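Local coordinates for N-acetylglucosaminidase (Paenibacillus barengoltzii, PDB 6INX), which probably hydrolyses N-acetylglucosaminidic bonds in glycans, as a glycoside hydrolase of family 18, at residues 289-292 with 297-300; 272-275 with 279-282; 205-210 with 250-255. All blocks are in the same frame, centred on the assembly; numbering follows the deposited sequence.

Interaction 1: 289-292 with 297-300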
loop_
_atom_site.group_PDB
_atom_site.type_symbol
_atom_site.label_atom_id
_atom_site.label_comp_id
_atom_site.label_asym_id
_atom_site.label_seq_id
_atom_site.Cartn_x
_atom_site.Cartn_y
_atom_site.Cartn_z
ATOM N N PRO A 289 -13.182 -15.547 -3.855
ATOM C CA PRO A 289 -13.451 -15.852 -5.258
ATOM C C PRO A 289 -13.118 -14.681 -6.165
ATOM O O PRO A 289 -13.136 -13.515 -5.764
ATOM C CB PRO A 289 -14.966 -16.085 -5.245
ATOM C CG PRO A 289 -15.460 -15.008 -4.289
ATOM C CD PRO A 289 -14.373 -14.985 -3.185
ATOM N N TYR A 290 -12.822 -15.003 -7.419
ATOM C CA TYR A 290 -12.576 -13.978 -8.423
ATOM C C TYR A 290 -12.976 -14.506 -9.792
ATOM O O TYR A 290 -13.021 -15.718 -10.015
ATOM C CB TYR A 290 -11.127 -13.465 -8.402
ATOM C CG TYR A 290 -10.034 -14.491 -8.649
ATOM C CD1 TYR A 290 -9.644 -15.368 -7.646
ATOM C CD2 TYR A 290 -9.349 -14.526 -9.853
ATOM C CE1 TYR A 290 -8.619 -16.290 -7.854
ATOM C CE2 TYR A 290 -8.318 -15.439 -10.077
ATOM C CZ TYR A 290 -7.963 -16.316 -9.067
ATOM O OH TYR A 290 -6.940 -17.219 -9.298
ATOM N N LEU A 291 -13.269 -13.581 -10.710
ATOM C CA LEU A 291 -13.669 -13.912 -12.072
ATOM C C LEU A 291 -12.660 -13.334 -13.050
ATOM O O LEU A 291 -12.142 -12.233 -12.844
ATOM C CB LEU A 291 -15.030 -13.311 -12.412
ATOM C CG LEU A 291 -16.170 -13.586 -11.442
ATOM C CD1 LEU A 291 -17.466 -12.995 -11.998
ATOM C CD2 LEU A 291 -16.322 -15.076 -11.210
ATOM N N PHE A 292 -12.394 -14.072 -14.122
ATOM C CA PHE A 292 -11.522 -13.579 -15.174
ATOM C C PHE A 292 -11.961 -14.193 -16.488
ATOM O O PHE A 292 -12.254 -15.390 -16.546
ATOM C CB PHE A 292 -10.062 -13.961 -14.897
ATOM C CG PHE A 292 -9.070 -13.227 -15.752
ATOM C CD1 PHE A 292 -9.095 -11.848 -15.829
ATOM C CD2 PHE A 292 -8.093 -13.915 -16.459
ATOM C CE1 PHE A 292 -8.179 -11.160 -16.608
ATOM C CE2 PHE A 292 -7.156 -13.226 -17.229
ATOM C CZ PHE A 292 -7.203 -11.850 -17.296
ATOM N N PHE A 297 -10.861 -8.484 -14.869
ATOM C CA PHE A 297 -10.708 -9.159 -13.587
ATOM C C PHE A 297 -11.703 -8.576 -12.593
ATOM O O PHE A 297 -11.777 -7.351 -12.441
ATOM C CB PHE A 297 -9.281 -8.943 -13.065
ATOM C CG PHE A 297 -9.035 -9.525 -11.708
ATOM C CD1 PHE A 297 -9.325 -8.803 -10.552
ATOM C CD2 PHE A 297 -8.501 -10.790 -11.578
ATOM C CE1 PHE A 297 -9.097 -9.351 -9.301
ATOM C CE2 PHE A 297 -8.280 -11.329 -10.338
ATOM C CZ PHE A 297 -8.574 -10.618 -9.202
ATOM N N ILE A 298 -12.418 -9.451 -11.879
ATOM C CA ILE A 298 -13.483 -9.055 -10.957
ATOM C C ILE A 298 -13.267 -9.735 -9.613
ATOM O O ILE A 298 -13.166 -10.962 -9.547
ATOM C CB ILE A 298 -14.870 -9.425 -11.519
ATOM C CG1 ILE A 298 -15.140 -8.626 -12.798
ATOM C CG2 ILE A 298 -15.955 -9.189 -10.475
ATOM C CD1 ILE A 298 -16.401 -9.041 -13.578
ATOM N N SER A 299 -13.213 -8.938 -8.543
ATOM C CA SER A 299 -13.066 -9.438 -7.181
ATOM C C SER A 299 -14.382 -9.239 -6.437
ATOM O O SER A 299 -14.990 -8.174 -6.532
ATOM C CB SER A 299 -11.990 -8.620 -6.456
ATOM O OG SER A 299 -12.051 -8.850 -5.070
ATOM N N TYR A 300 -14.803 -10.235 -5.654
ATOM C CA TYR A 300 -16.098 -10.134 -4.980
ATOM C C TYR A 300 -16.124 -11.056 -3.767
ATOM O O TYR A 300 -15.180 -11.798 -3.518
ATOM C CB TYR A 300 -17.246 -10.419 -5.968
ATOM C CG TYR A 300 -17.360 -11.850 -6.448
ATOM C CD1 TYR A 300 -16.375 -12.422 -7.240
ATOM C CD2 TYR A 300 -18.473 -12.624 -6.130
ATOM C CE1 TYR A 300 -16.480 -13.729 -7.693
ATOM C CE2 TYR A 300 -18.590 -13.941 -6.587
ATOM C CZ TYR A 300 -17.591 -14.480 -7.369
ATOM O OH TYR A 300 -17.698 -15.784 -7.825
HETATM O O HOH W 1 -11.779 -11.445 -4.576
#
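The carbonyl oxygen of Ile298 takes one true hydrogen bond from the facing strand, Leu291 N donating to Ile298 O at 2.9 Å in the carbonyl plane, and a more bent CA-H...O contact from Tyr290 CA to the same oxygen at 3.3 Å. The return bond, from Ile298 N to Leu291 O at 3.0 Å, completes the hydrogen-bonded pair of this antiparallel hairpin. On the face carrying Tyr290, Phe292 and Phe297, the Phe297 ring slides past that of Tyr290, the planes 30° apart and barely overlapping; the closest atoms are Phe297 CE2 and Tyr290 CD2, 3.4 Å apart. Phe292 turns its ring edge to the backbone of Phe297. On the other face, Leu291 CB meets Ile298 CB at 4.0 Å. Tyr300 follows the strand; with its CG between the backbone N and carbonyl carbon (chi1 69°), its ring swings back over the hairpin, where Pro289 CG sits above the ring centre, 3.8 Å from the Tyr300 centroid, in a CH-pi contact. A water joins the ends, donating to Pro289 O at 2.7 Å and bonding Ser299 OG, which is also bonded to His198 N. Strands 279-283 and 237-241 flank the hairpin. The polar backbone atoms of the Leu291-Ile298 pair are matched to each other and Pro289 O to a water, and the buried side chains meet largely through carbon.

Interaction 2: 272-275 with 279-282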
loop_
_atom_site.group_PDB
_atom_site.type_symbol
_atom_site.label_atom_id
_atom_site.label_comp_id
_atom_site.label_asym_id
_atom_site.label_seq_id
_atom_site.Cartn_x
_atom_site.Cartn_y
_atom_site.Cartn_z
ATOM N N TYR A 272 -22.215 -12.777 -14.899
ATOM C CA TYR A 272 -20.759 -12.910 -14.914
ATOM C C TYR A 272 -20.232 -14.218 -14.353
ATOM O O TYR A 272 -19.263 -14.758 -14.891
ATOM C CB TYR A 272 -20.108 -11.750 -14.140
ATOM C CG TYR A 272 -20.177 -10.416 -14.841
ATOM C CD1 TYR A 272 -21.318 -9.619 -14.755
ATOM C CD2 TYR A 272 -19.100 -9.943 -15.583
ATOM C CE1 TYR A 272 -21.382 -8.390 -15.388
ATOM C CE2 TYR A 272 -19.157 -8.710 -16.221
ATOM C CZ TYR A 272 -20.299 -7.936 -16.115
ATOM O OH TYR A 272 -20.393 -6.712 -16.738
ATOM N N ILE A 273 -20.804 -14.734 -13.267
ATOM C CA ILE A 273 -20.205 -15.887 -12.598
ATOM C C ILE A 273 -20.366 -17.106 -13.500
ATOM O O ILE A 273 -21.487 -17.558 -13.750
ATOM C CB ILE A 273 -20.811 -16.132 -11.211
ATOM C CG1 ILE A 273 -20.524 -14.947 -10.283
ATOM C CG2 ILE A 273 -20.250 -17.430 -10.626
ATOM C CD1 ILE A 273 -21.269 -15.012 -8.955
ATOM N N ASP A 274 -19.245 -17.634 -13.993
ATOM C CA ASP A 274 -19.236 -18.778 -14.909
ATOM C C ASP A 274 -20.178 -18.577 -16.099
ATOM O O ASP A 274 -20.931 -19.473 -16.493
ATOM C CB ASP A 274 -19.492 -20.089 -14.170
ATOM C CG ASP A 274 -18.316 -20.495 -13.315
ATOM O OD1 ASP A 274 -17.164 -20.367 -13.800
ATOM O OD2 ASP A 274 -18.528 -20.951 -12.173
ATOM N N ARG A 275 -20.114 -17.386 -16.685
ATOM C CA ARG A 275 -20.990 -16.999 -17.782
ATOM C C ARG A 275 -20.285 -15.949 -18.629
ATOM O O ARG A 275 -19.411 -15.226 -18.144
ATOM C CB ARG A 275 -22.299 -16.414 -17.235
ATOM C CG ARG A 275 -23.404 -16.238 -18.265
ATOM C CD ARG A 275 -24.682 -15.764 -17.584
ATOM N NE ARG A 275 -24.941 -16.559 -16.392
ATOM C CZ ARG A 275 -25.757 -17.606 -16.361
ATOM N NH1 ARG A 275 -26.405 -17.976 -17.459
ATOM N NH2 ARG A 275 -25.919 -18.285 -15.233
ATOM N N VAL A 279 -14.668 -16.995 -16.010
ATOM C CA VAL A 279 -14.489 -18.205 -15.221
ATOM C C VAL A 279 -14.315 -17.816 -13.759
ATOM O O VAL A 279 -13.556 -16.890 -13.441
ATOM C CB VAL A 279 -13.274 -19.000 -15.721
ATOM C CG1 VAL A 279 -13.091 -20.252 -14.893
ATOM C CG2 VAL A 279 -13.441 -19.332 -17.194
ATOM N N ARG A 280 -15.019 -18.510 -12.869
ATOM C CA ARG A 280 -14.807 -18.320 -11.441
ATOM C C ARG A 280 -13.635 -19.161 -10.956
ATOM O O ARG A 280 -13.566 -20.372 -11.211
ATOM C CB ARG A 280 -16.062 -18.669 -10.644
ATOM C CG ARG A 280 -15.860 -18.571 -9.135
ATOM C CD ARG A 280 -17.028 -19.189 -8.398
ATOM N NE ARG A 280 -16.983 -19.013 -6.943
ATOM C CZ ARG A 280 -16.367 -19.831 -6.090
ATOM N NH1 ARG A 280 -15.679 -20.887 -6.533
ATOM N NH2 ARG A 280 -16.416 -19.592 -4.784
ATOM N N TYR A 281 -12.719 -18.510 -10.255
ATOM C CA TYR A 281 -11.609 -19.156 -9.583
ATOM C C TYR A 281 -11.729 -18.920 -8.086
ATOM O O TYR A 281 -12.340 -17.943 -7.636
ATOM C CB TYR A 281 -10.283 -18.599 -10.097
ATOM C CG TYR A 281 -10.109 -18.827 -11.578
ATOM C CD1 TYR A 281 -9.820 -20.099 -12.073
ATOM C CD2 TYR A 281 -10.251 -17.789 -12.483
ATOM C CE1 TYR A 281 -9.668 -20.316 -13.419
ATOM C CE2 TYR A 281 -10.097 -17.995 -13.842
ATOM C CZ TYR A 281 -9.800 -19.265 -14.304
ATOM O OH TYR A 281 -9.659 -19.477 -15.654
ATOM N N TRP A 282 -11.177 -19.843 -7.314
ATOM C CA TRP A 282 -11.144 -19.742 -5.865
ATOM C C TRP A 282 -9.695 -19.639 -5.420
ATOM O O TRP A 282 -8.866 -20.481 -5.783
ATOM C CB TRP A 282 -11.821 -20.955 -5.215
ATOM C CG TRP A 282 -11.770 -20.957 -3.710
ATOM C CD1 TRP A 282 -10.991 -21.745 -2.914
ATOM C CD2 TRP A 282 -12.521 -20.113 -2.817
ATOM N NE1 TRP A 282 -11.211 -21.449 -1.589
ATOM C CE2 TRP A 282 -12.144 -20.450 -1.505
ATOM C CE3 TRP A 282 -13.475 -19.108 -3.005
ATOM C CZ2 TRP A 282 -12.692 -19.827 -0.387
ATOM C CZ3 TRP A 282 -14.014 -18.488 -1.886
ATOM C CH2 TRP A 282 -13.622 -18.849 -0.599
HETATM O O HOH W 2 -15.170 -22.031 -12.952
#
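A type II beta turn from Tyr272 to Arg275, closed by Arg275 N on Tyr272 O at 3.3 Å and with Asp274 in the left-handed region, brings Asp274 CA to 4.8 Å from Val279 CA at the start of the next strand. The carboxylate of Asp274 does the bonding. Its OD1 accepts from Arg280 N at 3.0 Å along a nearly straight path (175° at the hydrogen), but the donor arrives from above the carboxylate plane, 47° out of it. A water donates to the same OD1 at 2.7 Å and to Arg280 O at 2.9 Å, so that one oxygen reaches both polar backbone atoms of Arg280, directly and through solvent. Asp274 OD2 lies against Arg280 CB at 3.7 Å. Charge does not pair here: the arginine leaves with its CG anti to the backbone N (chi1 176°) and runs extended as far as NE, which stays 5.8 Å from Asp274 OD2, and NH2 forms its salt bridge with Asp302 instead. Along the way Arg280 CD passes Ile273 CG2 at a loose 4.3 Å. The turn links helix 265-272 to strand 279-283, at one edge of the sheet within this chain, which pairs on its inner side with strand 288-292, while helix 303-316 touches Arg280 through Met304.

Interaction 3: 205-210 with 250-255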
loop_
_atom_site.group_PDB
_atom_site.type_symbol
_atom_site.label_atom_id
_atom_site.label_comp_id
_atom_site.label_asym_id
_atom_site.label_seq_id
_atom_site.Cartn_x
_atom_site.Cartn_y
_atom_site.Cartn_z
ATOM N N THR A 205 0.015 -14.838 -1.047
ATOM C CA THR A 205 1.402 -14.790 -1.493
ATOM C C THR A 205 1.486 -14.173 -2.883
ATOM O O THR A 205 0.667 -14.453 -3.763
ATOM C CB THR A 205 2.027 -16.199 -1.485
ATOM O OG1 THR A 205 3.419 -16.119 -1.831
ATOM C CG2 THR A 205 1.344 -17.122 -2.485
ATOM N N GLY A 206 2.480 -13.308 -3.077
ATOM C CA GLY A 206 2.687 -12.697 -4.372
ATOM C C GLY A 206 1.964 -11.391 -4.612
ATOM O O GLY A 206 2.089 -10.839 -5.706
ATOM N N ASP A 207 1.188 -10.899 -3.648
ATOM C CA ASP A 207 0.515 -9.605 -3.745
ATOM C C ASP A 207 1.427 -8.522 -3.174
ATOM O O ASP A 207 1.863 -8.626 -2.028
ATOM C CB ASP A 207 -0.783 -9.658 -2.934
ATOM C CG ASP A 207 -1.709 -8.489 -3.225
ATOM O OD1 ASP A 207 -1.279 -7.535 -3.902
ATOM O OD2 ASP A 207 -2.873 -8.524 -2.755
ATOM N N LEU A 208 1.710 -7.477 -3.969
ATOM C CA LEU A 208 2.508 -6.362 -3.453
ATOM C C LEU A 208 1.788 -5.631 -2.329
ATOM O O LEU A 208 2.435 -5.011 -1.476
ATOM C CB LEU A 208 2.834 -5.363 -4.571
ATOM C CG LEU A 208 3.763 -5.858 -5.678
ATOM C CD1 LEU A 208 3.924 -4.778 -6.746
ATOM C CD2 LEU A 208 5.122 -6.279 -5.143
ATOM N N PHE A 209 0.460 -5.687 -2.309
ATOM C CA PHE A 209 -0.350 -5.070 -1.271
ATOM C C PHE A 209 -0.697 -6.149 -0.255
ATOM O O PHE A 209 -1.053 -7.267 -0.639
ATOM C CB PHE A 209 -1.602 -4.465 -1.905
ATOM C CG PHE A 209 -1.293 -3.348 -2.863
ATOM C CD1 PHE A 209 -1.241 -2.036 -2.413
ATOM C CD2 PHE A 209 -1.031 -3.603 -4.191
ATOM C CE1 PHE A 209 -0.933 -1.002 -3.287
ATOM C CE2 PHE A 209 -0.720 -2.568 -5.074
ATOM C CZ PHE A 209 -0.683 -1.269 -4.612
ATOM N N ARG A 210 -0.530 -5.843 1.034
ATOM C CA ARG A 210 -0.510 -6.877 2.066
ATOM C C ARG A 210 -1.731 -6.872 2.983
ATOM O O ARG A 210 -1.764 -7.647 3.942
ATOM C CB ARG A 210 0.785 -6.809 2.883
ATOM C CG ARG A 210 2.064 -6.760 2.031
ATOM C CD ARG A 210 2.208 -7.959 1.093
ATOM N NE ARG A 210 2.367 -9.210 1.818
ATOM C CZ ARG A 210 2.086 -10.406 1.310
ATOM N NH1 ARG A 210 1.625 -10.516 0.069
ATOM N NH2 ARG A 210 2.253 -11.488 2.063
ATOM N N GLY A 250 -5.375 -13.413 -14.336
ATOM C CA GLY A 250 -5.673 -12.011 -14.099
ATOM C C GLY A 250 -5.257 -11.478 -12.740
ATOM O O GLY A 250 -5.407 -10.272 -12.506
ATOM N N LEU A 251 -4.764 -12.326 -11.838
ATOM C CA LEU A 251 -4.502 -11.954 -10.454
ATOM C C LEU A 251 -3.099 -11.371 -10.323
ATOM O O LEU A 251 -2.123 -11.958 -10.804
ATOM C CB LEU A 251 -4.661 -13.184 -9.559
ATOM C CG LEU A 251 -4.524 -12.982 -8.052
ATOM C CD1 LEU A 251 -5.636 -12.099 -7.521
ATOM C CD2 LEU A 251 -4.552 -14.320 -7.334
ATOM N N TYR A 252 -3.010 -10.192 -9.709
ATOM C CA TYR A 252 -1.734 -9.494 -9.493
ATOM C C TYR A 252 -1.109 -9.055 -10.814
ATOM O O TYR A 252 0.104 -9.146 -11.017
ATOM C CB TYR A 252 -0.758 -10.267 -8.587
ATOM C CG TYR A 252 -1.434 -10.772 -7.339
ATOM C CD1 TYR A 252 -2.372 -9.988 -6.680
ATOM C CD2 TYR A 252 -1.180 -12.037 -6.846
ATOM C CE1 TYR A 252 -3.015 -10.438 -5.555
ATOM C CE2 TYR A 252 -1.827 -12.497 -5.712
ATOM C CZ TYR A 252 -2.751 -11.688 -5.082
ATOM O OH TYR A 252 -3.424 -12.126 -3.959
ATOM N N GLN A 253 -1.957 -8.575 -11.721
ATOM C CA GLN A 253 -1.572 -8.050 -13.018
ATOM C C GLN A 253 -1.848 -6.554 -13.065
ATOM O O GLN A 253 -2.700 -6.030 -12.340
ATOM C CB GLN A 253 -2.375 -8.727 -14.132
ATOM C CG GLN A 253 -2.228 -10.238 -14.174
ATOM C CD GLN A 253 -0.789 -10.669 -14.308
ATOM O OE1 GLN A 253 -0.082 -10.239 -15.220
ATOM N NE2 GLN A 253 -0.335 -11.503 -13.378
ATOM N N MET A 254 -1.146 -5.871 -13.962
ATOM C CA MET A 254 -1.258 -4.423 -14.057
ATOM C C MET A 254 -2.288 -4.050 -15.117
ATOM O O MET A 254 -2.217 -4.511 -16.261
ATOM C CB MET A 254 0.089 -3.786 -14.399
ATOM C CG MET A 254 0.086 -2.258 -14.228
ATOM S SD MET A 254 1.521 -1.452 -14.953
ATOM C CE MET A 254 2.667 -1.552 -13.590
ATOM N N SER A 255 -3.248 -3.211 -14.725
ATOM C CA SER A 255 -4.230 -2.587 -15.589
ATOM C C SER A 255 -3.780 -1.173 -15.938
ATOM O O SER A 255 -3.035 -0.548 -15.176
ATOM C CB SER A 255 -5.562 -2.489 -14.837
ATOM O OG SER A 255 -6.535 -1.802 -15.607
HETATM O O HOH W 3 -5.258 -9.841 -3.126
#
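Asp207, the first residue of an Asx turn, lays its side chain against the ring of Tyr252 where the loop before helix 213-222 faces a loop of the antiparallel-sheet insertion, next to the second subunit. Asp207 OD1 accepts from Phe209 N at 3.0 Å, the donor standing well above the carboxylate plane. That bond and the torsion placing Asp207 CG anti to its own nitrogen (chi1 -167°) set the side chain across one face of Tyr252: Asp207 CB lies 3.9 Å from the ring centroid in a CH-pi contact, and Asp207 CG comes to 3.3 Å from Tyr252 CE1, with the carboxylate plane 28° from that of the ring. Leu251 CG covers the opposite face, over its centre, so the ring is sandwiched. At the ring's edge a water lies in plane, 3.0 Å from Tyr252 OH, and donates to Asp207 OD2 at 2.7 Å; OD2 also has a salt bridge with Arg188. Arg210 NH1 donates a hydrogen bond to Asp207 O at 2.8 Å, on a lone pair, and Arg210 NE forms a salt bridge with Asp166 of the second subunit; Glu117 of that subunit packs on Tyr252. Replacing Tyr252 by an alanine would probably open a gap between Asp207 and Leu251 and cost the bridging water one partner. The two loops therefore meet through ring packing and a shared water, while the carboxylate's direct bonds go to Arg188 and its own turn.

In the fold
Interactions 1 and 2 both reach the same antiparallel sheet, inserted between the last two parallel strands of the TIM barrel as in the insertion domain of many family 18 enzymes: the first pairs two of its strands, the second fixes a turn to its edge strand. Their centres lie about 7 Å apart, and strands 288-292 and 279-283 are neighbours, joined by probable hydrogen bonds such as Tyr290 O to Tyr281 N at 2.8 Å. Interaction 1 is buried and rich in aromatic contacts; interaction 2, at the surface, relies on a carboxylate and water. Interaction 3, partly buried near the subunit interface, combines both chemistries. It touches interaction 1 through Gly250, against Phe292 and Phe297, and Leu251, against Phe297, but not interaction 2.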